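Long-range contacts in N-acetylmuramoyl-L-alanine amidase amiD (Escherichia coli, PDB 3D2Y), which hydrolyses, with a catalytic zinc ion, the bond joining N-acetylmuramoyl residues to L-amino acid residues in cell-wall glycopeptides: residues Leu32-Thr37 against Asp160-Leu165; Ser88-Ala93 against Ala152-Gln157; Ile103-Arg108 against Ala120-Ala125; Ala125-Leu130 against Trp168-Gln173; Gly177-Ala182 against Met232-Thr237. All blocks are in the same frame, centred on the assembly; numbering follows the deposited sequence.

Contact 1. Residues Leu32-Thr37 against Asp160-Leu165; sequences LVIHYT and DDPGPL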
# COMPACT_ATOMS: atom_id res chain seq x y z
N LEU A 32 -2.82 2.29 -4.89
CA LEU A 32 -2.28 0.94 -5.20
C LEU A 32 -1.89 0.25 -3.92
O LEU A 32 -0.98 0.71 -3.21
CB LEU A 32 -1.06 1.06 -6.10
CG LEU A 32 -0.42 -0.23 -6.60
CD1 LEU A 32 -1.49 -1.09 -7.31
CD2 LEU A 32 0.83 0.01 -7.51
N VAL A 33 -2.60 -0.84 -3.62
CA VAL A 33 -2.39 -1.60 -2.38
C VAL A 33 -1.58 -2.93 -2.59
O VAL A 33 -1.96 -3.77 -3.39
CB VAL A 33 -3.73 -1.96 -1.68
CG1 VAL A 33 -3.46 -2.68 -0.37
CG2 VAL A 33 -4.57 -0.70 -1.39
N ILE A 34 -0.50 -3.10 -1.83
CA ILE A 34 0.32 -4.32 -1.91
C ILE A 34 -0.04 -5.32 -0.80
O ILE A 34 -0.15 -4.95 0.37
CB ILE A 34 1.85 -3.99 -1.85
CG1 ILE A 34 2.18 -2.89 -2.86
CG2 ILE A 34 2.66 -5.21 -2.20
CD1 ILE A 34 1.87 -3.27 -4.34
N HIS A 35 -0.23 -6.58 -1.20
CA HIS A 35 -0.58 -7.68 -0.27
C HIS A 35 0.39 -8.81 -0.40
O HIS A 35 1.04 -8.93 -1.47
CB HIS A 35 -1.97 -8.28 -0.64
CG HIS A 35 -3.11 -7.31 -0.61
ND1 HIS A 35 -3.93 -7.17 0.49
CD2 HIS A 35 -3.59 -6.47 -1.56
CE1 HIS A 35 -4.85 -6.25 0.22
NE2 HIS A 35 -4.65 -5.80 -1.01
N TYR A 36 0.47 -9.68 0.61
CA TYR A 36 0.92 -11.08 0.38
C TYR A 36 -0.25 -12.07 0.57
O TYR A 36 -1.25 -11.76 1.24
CB TYR A 36 2.17 -11.54 1.19
CG TYR A 36 2.08 -11.39 2.70
CD1 TYR A 36 1.03 -11.97 3.44
CD2 TYR A 36 3.04 -10.64 3.40
CE1 TYR A 36 0.94 -11.77 4.82
CE2 TYR A 36 2.97 -10.48 4.80
CZ TYR A 36 1.91 -11.03 5.50
OH TYR A 36 1.79 -10.87 6.88
N THR A 37 -0.07 -13.27 0.03
CA THR A 37 -1.16 -14.26 -0.03
C THR A 37 -1.22 -15.10 1.24
O THR A 37 -2.28 -15.60 1.60
CB THR A 37 -0.99 -15.22 -1.24
OG1 THR A 37 0.21 -16.00 -1.16
CG2 THR A 37 -1.00 -14.49 -2.52
N ASP A 160 -1.04 -7.19 8.63
CA ASP A 160 0.40 -6.89 8.62
C ASP A 160 1.00 -6.79 7.22
O ASP A 160 2.14 -6.30 7.06
CB ASP A 160 1.13 -8.02 9.37
CG ASP A 160 1.01 -7.89 10.88
OD1 ASP A 160 0.53 -6.86 11.34
OD2 ASP A 160 1.39 -8.84 11.61
N ASP A 161 0.29 -7.33 6.23
CA ASP A 161 0.85 -7.49 4.89
C ASP A 161 1.10 -6.19 4.13
O ASP A 161 0.34 -5.21 4.33
CB ASP A 161 0.08 -8.56 4.08
CG ASP A 161 -1.36 -8.16 3.76
OD1 ASP A 161 -1.67 -8.08 2.55
OD2 ASP A 161 -2.15 -7.90 4.71
N PRO A 162 2.18 -6.15 3.30
CA PRO A 162 3.14 -7.23 3.01
C PRO A 162 4.33 -7.37 3.96
O PRO A 162 5.24 -8.14 3.65
CB PRO A 162 3.67 -6.85 1.62
CG PRO A 162 3.68 -5.35 1.68
CD PRO A 162 2.49 -4.94 2.53
N GLY A 163 4.34 -6.63 5.06
CA GLY A 163 5.28 -6.91 6.13
C GLY A 163 6.64 -6.24 6.03
O GLY A 163 6.98 -5.60 5.02
N PRO A 164 7.45 -6.39 7.09
CA PRO A 164 8.70 -5.64 7.25
C PRO A 164 9.84 -6.11 6.32
O PRO A 164 10.87 -5.43 6.22
CB PRO A 164 9.02 -5.84 8.72
CG PRO A 164 8.51 -7.27 8.98
CD PRO A 164 7.18 -7.27 8.23
N LEU A 165 9.67 -7.25 5.63
CA LEU A 165 10.68 -7.74 4.67
C LEU A 165 10.38 -7.26 3.24
O LEU A 165 11.20 -7.43 2.32
CB LEU A 165 10.84 -9.26 4.75
CG LEU A 165 11.50 -9.78 6.07
CD1 LEU A 165 11.76 -11.23 5.97
CD2 LEU A 165 12.82 -9.08 6.38
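The Tyr36 ring is laid against the chain at Asp161 and Pro162. Asp161 CB stands over the centre of one face, 3.3 Å from the ring centroid and nearly on the ring normal, a CH-pi contact, while Pro162 O comes to the ring's edge, 3.3 Å from Tyr36 CD2. Tyr36 CG, set between the backbone N and the carbonyl carbon (chi1 56°), swings the ring over to this loop.

The polar part converges on Asp161 OD1, which takes two weak, bent hydrogen bonds from the strand: one from His35 ND1 at 3.2 Å (124°) and one from Tyr36 N at 3.3 Å (135°). Asp161 OD2 bonds to His151 ND1, and His35 NE2 to His84. His35, Asp161 and His151 are the ligands of the catalytic zinc, so here an inner strand of the amidase sheet meets the loop that supplies the last of them, and the bound peptide packs on His35, Tyr36 and Asp161.

Apolar packing joins Pro162, preceded by a cis peptide bond, to Ile34, with Pro162 CG 4.0 Å from Ile34 CG2. The proline ring also rests against the strand carbonyl, CD 3.4 Å from Ile34 O.

Contact 2. Residues Ser88-Ala93 against Ala152-Gln157; sequences SAWRGA and ADIAPQ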
# COMPACT_ATOMS: atom_id res chain seq x y z
N SER A 88 -11.31 -0.34 5.83
CA SER A 88 -10.04 0.30 5.52
C SER A 88 -10.18 1.82 5.55
O SER A 88 -11.30 2.35 5.44
CB SER A 88 -9.52 -0.15 4.13
OG SER A 88 -10.55 -0.06 3.15
N ALA A 89 -9.05 2.49 5.71
CA ALA A 89 -8.95 3.96 5.77
C ALA A 89 -7.55 4.43 5.34
O ALA A 89 -6.54 3.88 5.77
CB ALA A 89 -9.29 4.46 7.20
N TRP A 90 -7.51 5.41 4.43
CA TRP A 90 -6.25 6.02 3.99
C TRP A 90 -6.47 7.48 3.57
O TRP A 90 -7.25 7.77 2.65
CB TRP A 90 -5.61 5.22 2.84
CG TRP A 90 -4.23 5.69 2.56
CD1 TRP A 90 -3.78 6.29 1.40
CD2 TRP A 90 -3.11 5.65 3.45
NE1 TRP A 90 -2.44 6.60 1.52
CE2 TRP A 90 -2.01 6.24 2.77
CE3 TRP A 90 -2.92 5.18 4.77
CZ2 TRP A 90 -0.74 6.37 3.36
CZ3 TRP A 90 -1.66 5.32 5.37
CH2 TRP A 90 -0.59 5.92 4.67
N ARG A 91 -5.78 8.38 4.28
CA ARG A 91 -5.71 9.80 3.91
C ARG A 91 -7.08 10.46 3.75
O ARG A 91 -7.31 11.24 2.82
CB ARG A 91 -4.85 9.95 2.63
CG ARG A 91 -3.39 9.83 2.97
CD ARG A 91 -2.47 9.94 1.78
NE ARG A 91 -2.19 11.28 1.27
CZ ARG A 91 -1.23 12.10 1.70
NH1 ARG A 91 -0.44 11.79 2.73
NH2 ARG A 91 -1.06 13.29 1.12
N GLY A 92 -8.00 10.13 4.64
CA GLY A 92 -9.34 10.73 4.56
C GLY A 92 -10.39 9.81 3.94
O GLY A 92 -11.58 10.00 4.18
N ALA A 93 -9.97 8.81 3.15
CA ALA A 93 -10.93 7.92 2.43
C ALA A 93 -11.23 6.69 3.26
O ALA A 93 -10.47 6.36 4.12
CB ALA A 93 -10.34 7.48 1.06
N ALA A 152 -1.47 -3.19 5.49
CA ALA A 152 -1.37 -2.86 6.94
C ALA A 152 -1.54 -1.37 7.13
O ALA A 152 -2.02 -0.92 8.18
CB ALA A 152 -0.00 -3.32 7.52
N ASP A 153 -1.13 -0.59 6.12
CA ASP A 153 -1.24 0.87 6.23
C ASP A 153 -2.71 1.27 6.31
O ASP A 153 -3.05 2.28 6.96
CB ASP A 153 -0.58 1.57 5.05
CG ASP A 153 0.95 1.39 5.00
OD1 ASP A 153 1.59 1.20 6.06
OD2 ASP A 153 1.51 1.47 3.89
N ILE A 154 -3.58 0.53 5.61
CA ILE A 154 -4.98 0.99 5.44
C ILE A 154 -5.92 0.27 6.40
O ILE A 154 -7.06 0.71 6.59
CB ILE A 154 -5.49 0.90 3.99
CG1 ILE A 154 -5.68 -0.57 3.55
CG2 ILE A 154 -4.60 1.70 3.08
CD1 ILE A 154 -6.05 -0.67 2.05
N ALA A 155 -5.43 -0.82 6.98
CA ALA A 155 -6.15 -1.56 8.04
C ALA A 155 -5.20 -2.04 9.16
O ALA A 155 -5.02 -3.27 9.33
CB ALA A 155 -6.83 -2.81 7.44
N PRO A 156 -4.55 -1.11 9.86
CA PRO A 156 -3.46 -1.47 10.79
C PRO A 156 -3.85 -2.38 11.94
O PRO A 156 -3.00 -3.13 12.44
CB PRO A 156 -2.93 -0.11 11.30
CG PRO A 156 -3.98 0.85 10.94
CD PRO A 156 -4.70 0.36 9.75
N GLN A 157 -5.12 -2.36 12.34
CA GLN A 157 -5.56 -3.23 13.45
C GLN A 157 -5.78 -4.66 12.97
O GLN A 157 -5.91 -5.56 13.81
CB GLN A 157 -6.88 -2.76 14.08
CG GLN A 157 -6.89 -1.32 14.61
CD GLN A 157 -5.83 -1.09 15.67
OE1 GLN A 157 -5.55 -1.97 16.48
NE2 GLN A 157 -5.23 0.10 15.68
O HOH W 1 -5.17 3.18 8.19
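Ala89 and Ile154 are tied backbone to backbone: Ala89 N donates to Ile154 O over 2.8 Å at 154°, in the carbonyl plane. Two CA-H...O contacts tighten the same spot, Ser88 CA lying 3.2 Å from Ile154 O and Ile154 CA 3.3 Å from Ala89 O. The branches of Ile154 spread over this edge. CG1, held between the backbone N and the carbonyl carbon (chi1 70°), faces Ser88 CB, whereas CG2 meets Trp90 CB at 3.7 Å. Further out on the indole, CZ3 reaches Asp153 CB at 3.9 Å, the two side chains running side by side in the same direction. Asp153 itself bonds to His233 beyond the contact, and Tyr212 meets the indole edge-to-face. An alanine in place of Trp90 would keep the CB contact with Ile154 but would probably open a gap beside Asp153 and leave Tyr212 without its aromatic partner.

The other side is looser. There Ala89 O and Asp153 O are joined through a water that donates to both, at 2.9 Å from Ala89 O. Trp90 to Ala93 form the type I' turn of a two-residue beta hairpin, which is thus clipped to the short helix 151-154 that begins with the zinc ligand His151.

Contact 3. Residues Ile103-Arg108 against Ala120-Ala125; sequences IELENR and APFEPA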
# COMPACT_ATOMS: atom_id res chain seq x y z
N ILE A 103 -2.79 -5.59 -5.60
CA ILE A 103 -1.82 -6.59 -6.09
C ILE A 103 -1.48 -7.55 -4.99
O ILE A 103 -0.96 -7.14 -3.92
CB ILE A 103 -0.55 -5.94 -6.67
CG1 ILE A 103 -0.93 -5.09 -7.89
CG2 ILE A 103 0.48 -7.03 -7.08
CD1 ILE A 103 0.19 -4.23 -8.37
N GLU A 104 -1.71 -8.84 -5.26
CA GLU A 104 -1.34 -9.91 -4.32
C GLU A 104 -0.06 -10.60 -4.80
O GLU A 104 0.08 -10.98 -5.98
CB GLU A 104 -2.48 -10.93 -4.23
CG GLU A 104 -3.69 -10.44 -3.42
CD GLU A 104 -3.70 -11.02 -2.04
OE1 GLU A 104 -3.30 -12.18 -1.90
OE2 GLU A 104 -4.14 -10.36 -1.09
N LEU A 105 0.86 -10.76 -3.85
CA LEU A 105 2.19 -11.35 -4.01
C LEU A 105 2.23 -12.69 -3.27
O LEU A 105 2.00 -12.75 -2.05
CB LEU A 105 3.25 -10.40 -3.48
CG LEU A 105 3.26 -8.93 -3.96
CD1 LEU A 105 4.43 -8.16 -3.33
CD2 LEU A 105 3.39 -8.90 -5.47
N GLU A 106 2.51 -13.74 -4.01
CA GLU A 106 2.61 -15.07 -3.40
C GLU A 106 3.81 -15.02 -2.47
O GLU A 106 4.95 -14.88 -2.92
CB GLU A 106 2.78 -16.17 -4.43
CG GLU A 106 2.92 -17.58 -3.79
CD GLU A 106 3.57 -18.65 -4.69
OE1 GLU A 106 3.92 -19.71 -4.15
OE2 GLU A 106 3.70 -18.45 -5.91
N ASN A 107 3.55 -15.13 -1.18
CA ASN A 107 4.61 -15.07 -0.18
C ASN A 107 3.98 -15.62 1.09
O ASN A 107 2.80 -15.39 1.32
CB ASN A 107 5.10 -13.61 -0.03
CG ASN A 107 6.05 -13.42 1.16
OD1 ASN A 107 5.60 -13.28 2.32
ND2 ASN A 107 7.37 -13.44 0.90
N ARG A 108 4.76 -16.34 1.91
CA ARG A 108 4.22 -17.05 3.07
C ARG A 108 3.75 -16.16 4.24
O ARG A 108 3.02 -16.64 5.14
CB ARG A 108 5.24 -18.10 3.55
CG ARG A 108 4.99 -18.66 4.95
CD ARG A 108 6.30 -19.27 5.55
NE ARG A 108 7.29 -19.46 4.49
CZ ARG A 108 8.55 -19.03 4.51
NH1 ARG A 108 9.07 -18.43 5.57
NH2 ARG A 108 9.31 -19.25 3.44
N ALA A 120 8.79 -13.86 5.80
CA ALA A 120 9.48 -14.57 4.69
C ALA A 120 10.05 -13.55 3.71
O ALA A 120 9.35 -12.62 3.33
CB ALA A 120 8.49 -15.44 3.98
N PRO A 121 11.31 -13.71 3.29
CA PRO A 121 11.89 -12.79 2.31
C PRO A 121 11.16 -12.84 0.96
O PRO A 121 10.63 -13.88 0.58
CB PRO A 121 13.34 -13.30 2.17
CG PRO A 121 13.59 -14.01 3.47
CD PRO A 121 12.30 -14.71 3.75
N PHE A 122 11.13 -11.72 0.24
CA PHE A 122 10.55 -11.72 -1.10
C PHE A 122 11.57 -12.12 -2.17
O PHE A 122 12.68 -11.52 -2.29
CB PHE A 122 9.96 -10.35 -1.40
CG PHE A 122 8.70 -10.05 -0.58
CD1 PHE A 122 8.81 -9.61 0.74
CD2 PHE A 122 7.44 -10.28 -1.11
CE1 PHE A 122 7.67 -9.34 1.55
CE2 PHE A 122 6.29 -10.04 -0.33
CZ PHE A 122 6.42 -9.57 1.02
N GLU A 123 11.21 -13.13 -2.97
CA GLU A 123 12.00 -13.54 -4.10
C GLU A 123 12.33 -12.35 -4.97
O GLU A 123 11.46 -11.58 -5.35
CB GLU A 123 11.29 -14.64 -4.91
CG GLU A 123 10.51 -15.68 -4.09
CD GLU A 123 11.34 -16.53 -3.12
OE1 GLU A 123 12.61 -16.50 -3.17
OE2 GLU A 123 10.70 -17.24 -2.31
N PRO A 124 13.64 -12.11 -5.22
CA PRO A 124 13.92 -11.01 -6.15
C PRO A 124 13.22 -11.10 -7.55
O PRO A 124 12.91 -10.06 -8.13
CB PRO A 124 15.45 -11.02 -6.29
CG PRO A 124 15.97 -12.16 -5.40
CD PRO A 124 14.83 -12.70 -4.59
N ALA A 125 12.96 -12.31 -8.06
CA ALA A 125 12.27 -12.46 -9.37
C ALA A 125 10.86 -11.80 -9.30
O ALA A 125 10.40 -11.12 -10.24
CB ALA A 125 12.13 -13.87 -9.73
O HOH W 2 7.95 -13.82 -2.13
O HOH W 3 6.98 -11.69 4.38
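This is a partly buried contact of an amide-aromatic stack with water bridges, joining the loop that leaves strand 100-105 of the mixed amidase sheet to the lead-in of helix 124-141. The strand carries Glu104, the proton acceptor, and Asn107 beyond it also packs on Tyr36 of the substrate site.

The Asn107 amide lies flat on the Phe122 ring, the planes 11° apart, with ND2 3.6 Å above the ring plane over its centre. Having CG anti to the backbone N (chi1 170°) carries the amide over that face. Leu105 CD1 touches the same ring at CE2, 4.0 Å away, and Phe166 meets it edge-to-face.

Asn107 ND2 also donates to Ala120 O over 3.2 Å, nearly straight at 167°; ND2 sits well above the plane of the Ala120 carbonyl, whereas Ala120 O lies close to the plane of the Asn107 amide. A second bond from ND2 goes to a water that donates to Glu106 O, while OD1 takes Gly109 N and a water shared with Ala120 O. A leucine here would probably still cover Phe122 but leave Ala120 O without its amide donor, Gly109 N without its acceptor and both waters short of a partner.

On the solvent side, the Arg108 guanidinium lays one face on Ala120, whose CB lies 3.4 Å from NH1.

Contact 4. Residues Ala125-Leu130 against Trp168-Gln173; sequences AQIQAL and WQQLAQ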
# COMPACT_ATOMS: atom_id res chain seq x y z
N ALA A 125 12.96 -12.31 -8.06
CA ALA A 125 12.27 -12.46 -9.37
C ALA A 125 10.86 -11.80 -9.30
O ALA A 125 10.40 -11.12 -10.24
CB ALA A 125 12.13 -13.87 -9.73
N GLN A 126 10.19 -12.00 -8.17
CA GLN A 126 8.86 -11.41 -7.93
C GLN A 126 8.90 -9.90 -7.92
O GLN A 126 8.08 -9.24 -8.57
CB GLN A 126 8.31 -11.93 -6.60
CG GLN A 126 6.90 -11.42 -6.22
CD GLN A 126 6.35 -12.12 -5.01
OE1 GLN A 126 6.83 -11.93 -3.86
NE2 GLN A 126 5.35 -12.98 -5.24
N ILE A 127 9.86 -9.33 -7.19
CA ILE A 127 9.99 -7.86 -7.14
C ILE A 127 10.28 -7.35 -8.57
O ILE A 127 9.71 -6.34 -9.04
CB ILE A 127 11.14 -7.49 -6.14
CG1 ILE A 127 10.84 -8.04 -4.71
CG2 ILE A 127 11.42 -5.99 -6.15
CD1 ILE A 127 9.47 -7.57 -4.10
N GLN A 128 11.13 -8.08 -9.29
CA GLN A 128 11.50 -7.66 -10.64
C GLN A 128 10.28 -7.61 -11.60
O GLN A 128 10.19 -6.75 -12.49
CB GLN A 128 12.63 -8.57 -11.20
CG GLN A 128 14.08 -8.26 -10.68
CD GLN A 128 14.39 -6.76 -10.51
OE1 GLN A 128 14.48 -6.25 -9.39
NE2 GLN A 128 14.54 -6.05 -11.62
N ALA A 129 9.36 -8.56 -11.41
CA ALA A 129 8.09 -8.64 -12.16
C ALA A 129 7.14 -7.54 -11.74
O ALA A 129 6.45 -6.91 -12.59
CB ALA A 129 7.47 -10.03 -11.93
N LEU A 130 7.08 -7.30 -10.43
CA LEU A 130 6.22 -6.23 -9.85
C LEU A 130 6.52 -4.84 -10.35
O LEU A 130 5.59 -4.07 -10.59
CB LEU A 130 6.34 -6.27 -8.33
CG LEU A 130 5.56 -5.25 -7.51
CD1 LEU A 130 4.04 -5.27 -7.85
CD2 LEU A 130 5.86 -5.44 -6.02
N TRP A 168 10.33 -1.72 0.30
CA TRP A 168 9.76 -0.40 -0.05
C TRP A 168 10.79 0.60 -0.59
O TRP A 168 10.53 1.29 -1.59
CB TRP A 168 9.02 0.21 1.13
CG TRP A 168 7.72 -0.48 1.46
CD1 TRP A 168 7.48 -1.32 2.50
CD2 TRP A 168 6.50 -0.44 0.68
NE1 TRP A 168 6.17 -1.78 2.47
CE2 TRP A 168 5.53 -1.24 1.38
CE3 TRP A 168 6.12 0.22 -0.50
CZ2 TRP A 168 4.22 -1.41 0.92
CZ3 TRP A 168 4.79 0.06 -0.96
CH2 TRP A 168 3.86 -0.76 -0.24
N GLN A 169 11.95 0.68 0.08
CA GLN A 169 13.03 1.58 -0.34
C GLN A 169 13.55 1.24 -1.75
O GLN A 169 13.74 2.14 -2.57
CB GLN A 169 14.19 1.62 0.67
CG GLN A 169 14.93 2.96 0.61
CD GLN A 169 16.19 3.01 1.45
OE1 GLN A 169 16.36 2.25 2.40
NE2 GLN A 169 17.06 3.94 1.11
N GLN A 170 13.78 -0.04 -2.02
CA GLN A 170 14.13 -0.48 -3.37
C GLN A 170 13.12 -0.02 -4.43
O GLN A 170 13.49 0.38 -5.54
CB GLN A 170 14.23 -2.00 -3.42
CG GLN A 170 14.78 -2.47 -4.71
CD GLN A 170 14.69 -3.95 -4.93
OE1 GLN A 170 14.68 -4.39 -6.08
NE2 GLN A 170 14.58 -4.72 -3.86
N LEU A 171 11.83 -0.12 -4.10
CA LEU A 171 10.79 0.26 -5.04
C LEU A 171 10.80 1.76 -5.21
O LEU A 171 10.55 2.25 -6.32
CB LEU A 171 9.40 -0.15 -4.56
CG LEU A 171 8.97 -1.60 -4.71
CD1 LEU A 171 7.45 -1.67 -4.83
CD2 LEU A 171 9.61 -2.14 -5.93
N ALA A 172 11.07 2.50 -4.12
CA ALA A 172 11.04 3.95 -4.15
C ALA A 172 12.13 4.48 -5.05
O ALA A 172 11.95 5.50 -5.72
CB ALA A 172 11.16 4.53 -2.73
N GLN A 173 13.26 3.79 -5.07
CA GLN A 173 14.38 4.13 -5.96
C GLN A 173 14.07 3.91 -7.44
O GLN A 173 14.72 4.50 -8.31
CB GLN A 173 15.64 3.40 -5.53
CG GLN A 173 16.15 3.90 -4.17
CD GLN A 173 17.18 2.99 -3.54
OE1 GLN A 173 17.46 1.90 -4.04
NE2 GLN A 173 17.77 3.44 -2.44
O HOH W 4 16.55 -5.87 -7.84
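Ile127 lays its CG2 methyl against the terminal amide of Gln170, 3.6 Å from OE1 and 4.0 Å from CD. That methyl lies anti to its own backbone N, with CG1 beside the N (chi1 -59°), which turns it, and not CG1, to the Gln170 amide. Gln170 reaches across with its chain extended, covering the methyl with its carbonyl end.

Deeper in, the contact is purely aliphatic, at van der Waals distances on the long side. Leu171 divides its two methyls between two residues of helix 124-141: CD2 is 4.3 Å from Ile127 CG2, and CD1 is 4.3 Å from Leu130 CD2. The spacing agrees with the wide separation of the axes of segments 125-130 and 168-173, 11.6 Å at closest approach, at a crossing angle of -36°, so the helices meet through long side chains and not through their backbones.

At the outer edge, Gln128 bends back at chi2 and brings OE1 to within 3.8 Å of Gln170 OE1, the two amides nearly coplanar. A water lies within donating distance of both oxygens, but more acceptors surround it than it has protons, so the bridge may not be complete at any moment.

Both helices rest on the mixed sheet: Leu130 packs on Ile103 and Leu105 of strand 100-105, Trp168 on Val148 and Ala150 of strand 148-150, and strand 31-36 runs between those two strands.

Contact 5. Residues Gly177-Ala182 against Met232-Thr237; sequences GAWPDA and MHFRPT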
# COMPACT_ATOMS: atom_id res chain seq x y z
N GLY A 177 6.33 4.50 -5.04
CA GLY A 177 6.02 4.76 -3.63
C GLY A 177 6.87 5.84 -2.97
O GLY A 177 7.88 6.32 -3.51
N ALA A 178 6.44 6.19 -1.76
CA ALA A 178 6.97 7.31 -0.95
C ALA A 178 8.21 6.89 -0.15
O ALA A 178 8.29 5.78 0.38
CB ALA A 178 5.88 7.80 0.03
N TRP A 179 9.18 7.77 -0.08
CA TRP A 179 10.31 7.54 0.85
C TRP A 179 10.85 8.91 1.24
O TRP A 179 10.92 9.78 0.37
CB TRP A 179 11.40 6.68 0.20
CG TRP A 179 12.31 6.04 1.19
CD1 TRP A 179 13.58 6.48 1.55
CD2 TRP A 179 12.04 4.88 2.00
NE1 TRP A 179 14.12 5.63 2.51
CE2 TRP A 179 13.19 4.66 2.81
CE3 TRP A 179 10.94 4.01 2.12
CZ2 TRP A 179 13.28 3.58 3.72
CZ3 TRP A 179 11.02 2.96 3.05
CH2 TRP A 179 12.18 2.76 3.83
N PRO A 180 11.20 9.10 2.54
CA PRO A 180 11.71 10.37 3.04
C PRO A 180 13.14 10.67 2.55
O PRO A 180 13.93 9.74 2.31
CB PRO A 180 11.68 10.17 4.56
CG PRO A 180 11.86 8.73 4.75
CD PRO A 180 11.15 8.08 3.60
N ASP A 181 13.45 11.96 2.37
CA ASP A 181 14.82 12.35 2.05
C ASP A 181 15.66 12.21 3.31
O ASP A 181 15.33 12.78 4.36
CB ASP A 181 14.87 13.78 1.50
CG ASP A 181 14.16 13.91 0.14
OD1 ASP A 181 13.92 12.88 -0.54
OD2 ASP A 181 13.84 15.06 -0.24
N ALA A 182 16.75 11.44 3.20
CA ALA A 182 17.61 11.07 4.33
C ALA A 182 18.15 12.27 5.11
O ALA A 182 18.20 12.23 6.34
CB ALA A 182 18.74 10.19 3.85
N MET A 232 6.80 -1.01 9.96
CA MET A 232 6.94 -2.11 8.98
C MET A 232 7.17 -1.60 7.57
O MET A 232 7.93 -2.21 6.82
CB MET A 232 5.76 -3.09 9.01
CG MET A 232 5.70 -3.95 10.24
SD MET A 232 4.48 -5.26 10.07
CE MET A 232 2.94 -4.39 10.24
N HIS A 233 6.57 -0.45 7.23
CA HIS A 233 6.72 0.17 5.91
C HIS A 233 8.00 1.05 5.85
O HIS A 233 8.79 0.96 4.89
CB HIS A 233 5.43 0.96 5.60
CG HIS A 233 5.31 1.49 4.20
ND1 HIS A 233 4.09 1.70 3.58
CD2 HIS A 233 6.26 1.91 3.32
CE1 HIS A 233 4.29 2.21 2.38
NE2 HIS A 233 5.60 2.36 2.21
N PHE A 234 8.22 1.89 6.86
CA PHE A 234 9.14 3.01 6.76
C PHE A 234 10.32 2.95 7.72
O PHE A 234 11.26 3.74 7.56
CB PHE A 234 8.42 4.36 6.92
CG PHE A 234 7.44 4.67 5.83
CD1 PHE A 234 7.90 5.14 4.59
CD2 PHE A 234 6.06 4.54 6.05
CE1 PHE A 234 7.03 5.45 3.58
CE2 PHE A 234 5.16 4.85 5.00
CZ PHE A 234 5.66 5.32 3.77
N ARG A 235 10.32 2.00 8.67
CA ARG A 235 11.45 1.84 9.61
C ARG A 235 11.50 0.38 10.07
O ARG A 235 11.28 0.07 11.24
CB ARG A 235 11.33 2.80 10.81
CG ARG A 235 12.69 3.22 11.44
CD ARG A 235 13.31 2.15 12.35
NE ARG A 235 12.40 1.81 13.45
CZ ARG A 235 12.38 2.43 14.63
NH1 ARG A 235 11.51 2.05 15.55
NH2 ARG A 235 13.24 3.40 14.91
N PRO A 236 11.72 -0.53 9.11
CA PRO A 236 11.57 -1.95 9.37
C PRO A 236 12.63 -2.60 10.23
O PRO A 236 12.47 -3.75 10.61
CB PRO A 236 11.57 -2.55 7.97
CG PRO A 236 12.26 -1.58 7.12
CD PRO A 236 12.01 -0.24 7.70
N THR A 237 13.70 -1.88 10.56
CA THR A 237 14.68 -2.40 11.52
C THR A 237 14.11 -2.62 12.93
O THR A 237 14.59 -3.50 13.66
CB THR A 237 15.94 -1.50 11.61
OG1 THR A 237 15.58 -0.17 12.03
CG2 THR A 237 16.63 -1.47 10.23
O HOH W 5 7.16 3.56 -0.09
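A water links Ala178 O to His233 NE2: it donates to the carbonyl over a short 2.5 Å and lies 3.0 Å from NE2, at the edge of the imidazole and in its plane. The other ring nitrogen, ND1, is bonded to Asp153 OD2, so both ring nitrogens have a polar partner, which probably restrains the turn of the imidazole.

Carbonyl oxygens also meet ring edges in both directions across the contact. Ala178 O lies near the plane of the Phe234 ring, 3.5 Å from CE1, and His233 O comes to the indole edge, 3.5 Å from Trp179 CZ3. The two aromatic side chains slide past each other in opposite directions; the six-membered ring of Trp179 and the Phe234 ring are tilted by 36°, with centroids 6.0 Å apart. With CG anti to the backbone N (chi1 -161°), the indole is carried out to the end of helix 220-234.

The Phe234 ring also lies face over face with the imidazole of His233 before it, CE2 of Phe234 standing 3.4 Å above the imidazole plane. Trp168 stacks on His233, and Phe230 and Tyr212 lie beside Phe234.

The contact thus packs the connecting chain after helix 168-173 against the last turn of helix 220-234, at the junction of the amidase fold with the C-terminal helices, which probably form a peptidoglycan-binding-type domain.

Overall arrangement
Contacts 1 and 3 lie on neighbouring sheet strands, 31-36 and 100-105, with centres about 9 Å apart, and bring two zinc ligands, the substrate-binding residues and the proton acceptor together. Contact 2, its centre about 13 Å from that of contact 1, lies on the short helix after strand 148-150. Contact 4 shares helix 124-141 with contact 3, centres about 11 Å apart. Along the chain, contacts 2 and 3 fall within the span that contact 1 bridges, and contact 4 alternates with it. Contact 5 comes last, its centre about 14 Å from that of contact 4; through His233 it touches Trp168 of contact 4 and Asp153 of contact 2. This fastens the C-terminal helices to the catalytic fold.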